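PDB 3KF6: protein ten1 from Schizosaccharomyces pombe, which pairs with Stn1 in an Rpa2-Rpa3-like telomere complex, binds single-stranded telomeric DNA and is required for telomere maintenance. Local coordinates for residues Glu64-Val69 / Leu81-Ala86. Numbering follows the deposited sequence.
Sequences EWLNIV and LLIRSA
In the antiparallel beta hairpin of this OB fold, Asn67 and Arg84 form a hydrogen-bonded pair: Asn67 N gives a nearly straight bond (173°) to Arg84 O at 2.7 Å, and Arg84 N returns one to Asn67 O. Toward the turn lies a classic beta bulge, where Val69 O accepts from both Leu81 N (2.8 Å) and Leu82 N (3.0 Å). On one face the branched, apolar Ile68, which is buried, lies side by side with Ile83, its CD1 3.9 Å from Ile83 CG1; Ile83 also packs on Val51 and Val54. On the other face, Asn67 CG is turned opposite its own carbonyl carbon (chi1 -82°), bringing ND2 3.6 Å from Ala86 CB, a small methyl directed at strand 65-74. ND2 also donates to a water that in turn donates to Ser85 O. A leucine here would probably leave this water without its amide partner, so that Ser85 O may lose its fixed donor. A second water joins Glu64 OE1, Trp65 O and Ser85 OG. Leu66 and Ile68 pack against strand 37-42, while strand 23-34 pairs with the other edge of 65-74; the long Arg84 reaches the Stn1 chain, where NH2 hydrogen-bonds Asn101 OD1 and Pro99 O.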
loop_
_atom_site.group_PDB
_atom_site.type_symbol
_atom_site.label_atom_id
_atom_site.label_comp_id
_atom_site.label_asym_id
_atom_site.label_seq_id
_atom_site.Cartn_x
_atom_site.Cartn_y
_atom_site.Cartn_z
ATOM N N GLU B 64 7.239 -15.085 15.374
ATOM C CA GLU B 64 6.021 -14.416 14.934
ATOM C C GLU B 64 6.333 -13.702 13.620
ATOM O O GLU B 64 7.492 -13.367 13.341
ATOM C CB GLU B 64 5.508 -13.423 15.978
ATOM C CG GLU B 64 6.264 -12.117 16.092
ATOM C CD GLU B 64 5.499 -11.114 16.934
ATOM O OE1 GLU B 64 4.412 -10.692 16.492
ATOM O OE2 GLU B 64 5.967 -10.756 18.034
ATOM N N TRP B 65 5.304 -13.487 12.809
ATOM C CA TRP B 65 5.487 -12.844 11.516
ATOM C C TRP B 65 5.176 -11.355 11.540
ATOM O O TRP B 65 4.163 -10.926 12.098
ATOM C CB TRP B 65 4.643 -13.557 10.458
ATOM C CG TRP B 65 5.184 -14.925 10.112
ATOM C CD1 TRP B 65 4.966 -16.096 10.781
ATOM C CD2 TRP B 65 6.066 -15.241 9.028
ATOM N NE1 TRP B 65 5.658 -17.122 10.180
ATOM C CE2 TRP B 65 6.342 -16.624 9.102
ATOM C CE3 TRP B 65 6.652 -14.486 8.002
ATOM C CZ2 TRP B 65 7.181 -17.270 8.187
ATOM C CZ3 TRP B 65 7.488 -15.128 7.092
ATOM C CH2 TRP B 65 7.744 -16.508 7.192
ATOM N N LEU B 66 6.059 -10.576 10.922
ATOM C CA LEU B 66 5.921 -9.125 10.880
ATOM C C LEU B 66 5.984 -8.553 9.473
ATOM O O LEU B 66 6.714 -9.066 8.626
ATOM C CB LEU B 66 7.052 -8.474 11.681
ATOM C CG LEU B 66 7.190 -8.829 13.161
ATOM C CD1 LEU B 66 8.441 -8.157 13.721
ATOM C CD2 LEU B 66 5.945 -8.373 13.913
ATOM N N ASN B 67 5.209 -7.499 9.236
ATOM C CA ASN B 67 5.246 -6.794 7.953
ATOM C C ASN B 67 6.203 -5.634 8.209
ATOM O O ASN B 67 6.091 -4.941 9.222
ATOM C CB ASN B 67 3.876 -6.237 7.561
ATOM C CG ASN B 67 2.987 -7.269 6.907
ATOM O OD1 ASN B 67 3.419 -8.017 6.027
ATOM N ND2 ASN B 67 1.728 -7.306 7.322
ATOM N N ILE B 68 7.130 -5.418 7.285
ATOM C CA ILE B 68 8.132 -4.374 7.427
ATOM C C ILE B 68 8.172 -3.433 6.233
ATOM O O ILE B 68 8.084 -3.874 5.096
ATOM C CB ILE B 68 9.560 -4.991 7.534
ATOM C CG1 ILE B 68 9.671 -5.868 8.782
ATOM C CG2 ILE B 68 10.621 -3.892 7.556
ATOM C CD1 ILE B 68 9.590 -5.104 10.077
ATOM N N VAL B 69 8.274 -2.138 6.511
ATOM C CA VAL B 69 8.465 -1.146 5.461
ATOM C C VAL B 69 9.731 -0.444 5.922
ATOM O O VAL B 69 9.807 0.018 7.060
ATOM C CB VAL B 69 7.333 -0.110 5.362
ATOM C CG1 VAL B 69 7.726 0.970 4.335
ATOM C CG2 VAL B 69 6.048 -0.783 4.925
ATOM N N LEU B 81 11.122 1.551 9.004
ATOM C CA LEU B 81 10.314 2.762 9.100
ATOM C C LEU B 81 8.946 2.442 9.701
ATOM O O LEU B 81 8.379 3.238 10.450
ATOM C CB LEU B 81 10.120 3.381 7.709
ATOM C CG LEU B 81 11.390 3.791 6.959
ATOM C CD1 LEU B 81 11.028 4.253 5.559
ATOM C CD2 LEU B 81 12.108 4.886 7.720
ATOM N N LEU B 82 8.411 1.274 9.359
ATOM C CA LEU B 82 7.115 0.846 9.871
ATOM C C LEU B 82 7.107 -0.645 10.169
ATOM O O LEU B 82 7.681 -1.436 9.423
ATOM C CB LEU B 82 6.008 1.131 8.853
ATOM C CG LEU B 82 5.693 2.575 8.459
ATOM C CD1 LEU B 82 4.702 2.565 7.309
ATOM C CD2 LEU B 82 5.126 3.329 9.652
ATOM N N ILE B 83 6.445 -1.025 11.261
ATOM C CA ILE B 83 6.337 -2.426 11.645
ATOM C C ILE B 83 4.890 -2.725 12.029
ATOM O O ILE B 83 4.249 -1.939 12.729
ATOM C CB ILE B 83 7.206 -2.766 12.878
ATOM C CG1 ILE B 83 8.643 -2.306 12.669
ATOM C CG2 ILE B 83 7.174 -4.273 13.133
ATOM C CD1 ILE B 83 9.507 -2.490 13.908
ATOM N N ARG B 84 4.375 -3.858 11.571
ATOM C CA ARG B 84 3.013 -4.266 11.903
ATOM C C ARG B 84 2.977 -5.783 11.993
ATOM O O ARG B 84 3.648 -6.468 11.231
ATOM C CB ARG B 84 2.016 -3.809 10.833
ATOM C CG ARG B 84 1.579 -2.349 10.918
ATOM C CD ARG B 84 0.686 -2.094 12.137
ATOM N NE ARG B 84 0.087 -0.762 12.117
ATOM C CZ ARG B 84 0.773 0.372 12.204
ATOM N NH1 ARG B 84 2.095 0.346 12.320
ATOM N NH2 ARG B 84 0.137 1.536 12.178
ATOM N N SER B 85 2.205 -6.308 12.934
ATOM C CA SER B 85 2.086 -7.754 13.067
ATOM C C SER B 85 1.266 -8.311 11.903
ATOM O O SER B 85 0.278 -7.705 11.489
ATOM C CB SER B 85 1.384 -8.102 14.383
ATOM O OG SER B 85 0.983 -9.463 14.396
ATOM N N ALA B 86 1.684 -9.461 11.376
ATOM C CA ALA B 86 0.979 -10.122 10.279
ATOM C C ALA B 86 0.380 -11.422 10.816
ATOM O O ALA B 86 0.238 -12.411 10.092
ATOM C CB ALA B 86 1.947 -10.426 9.131
HETATM O O HOH W 1 2.903 -11.211 14.504
HETATM O O HOH W 2 -0.022 -6.479 9.125
#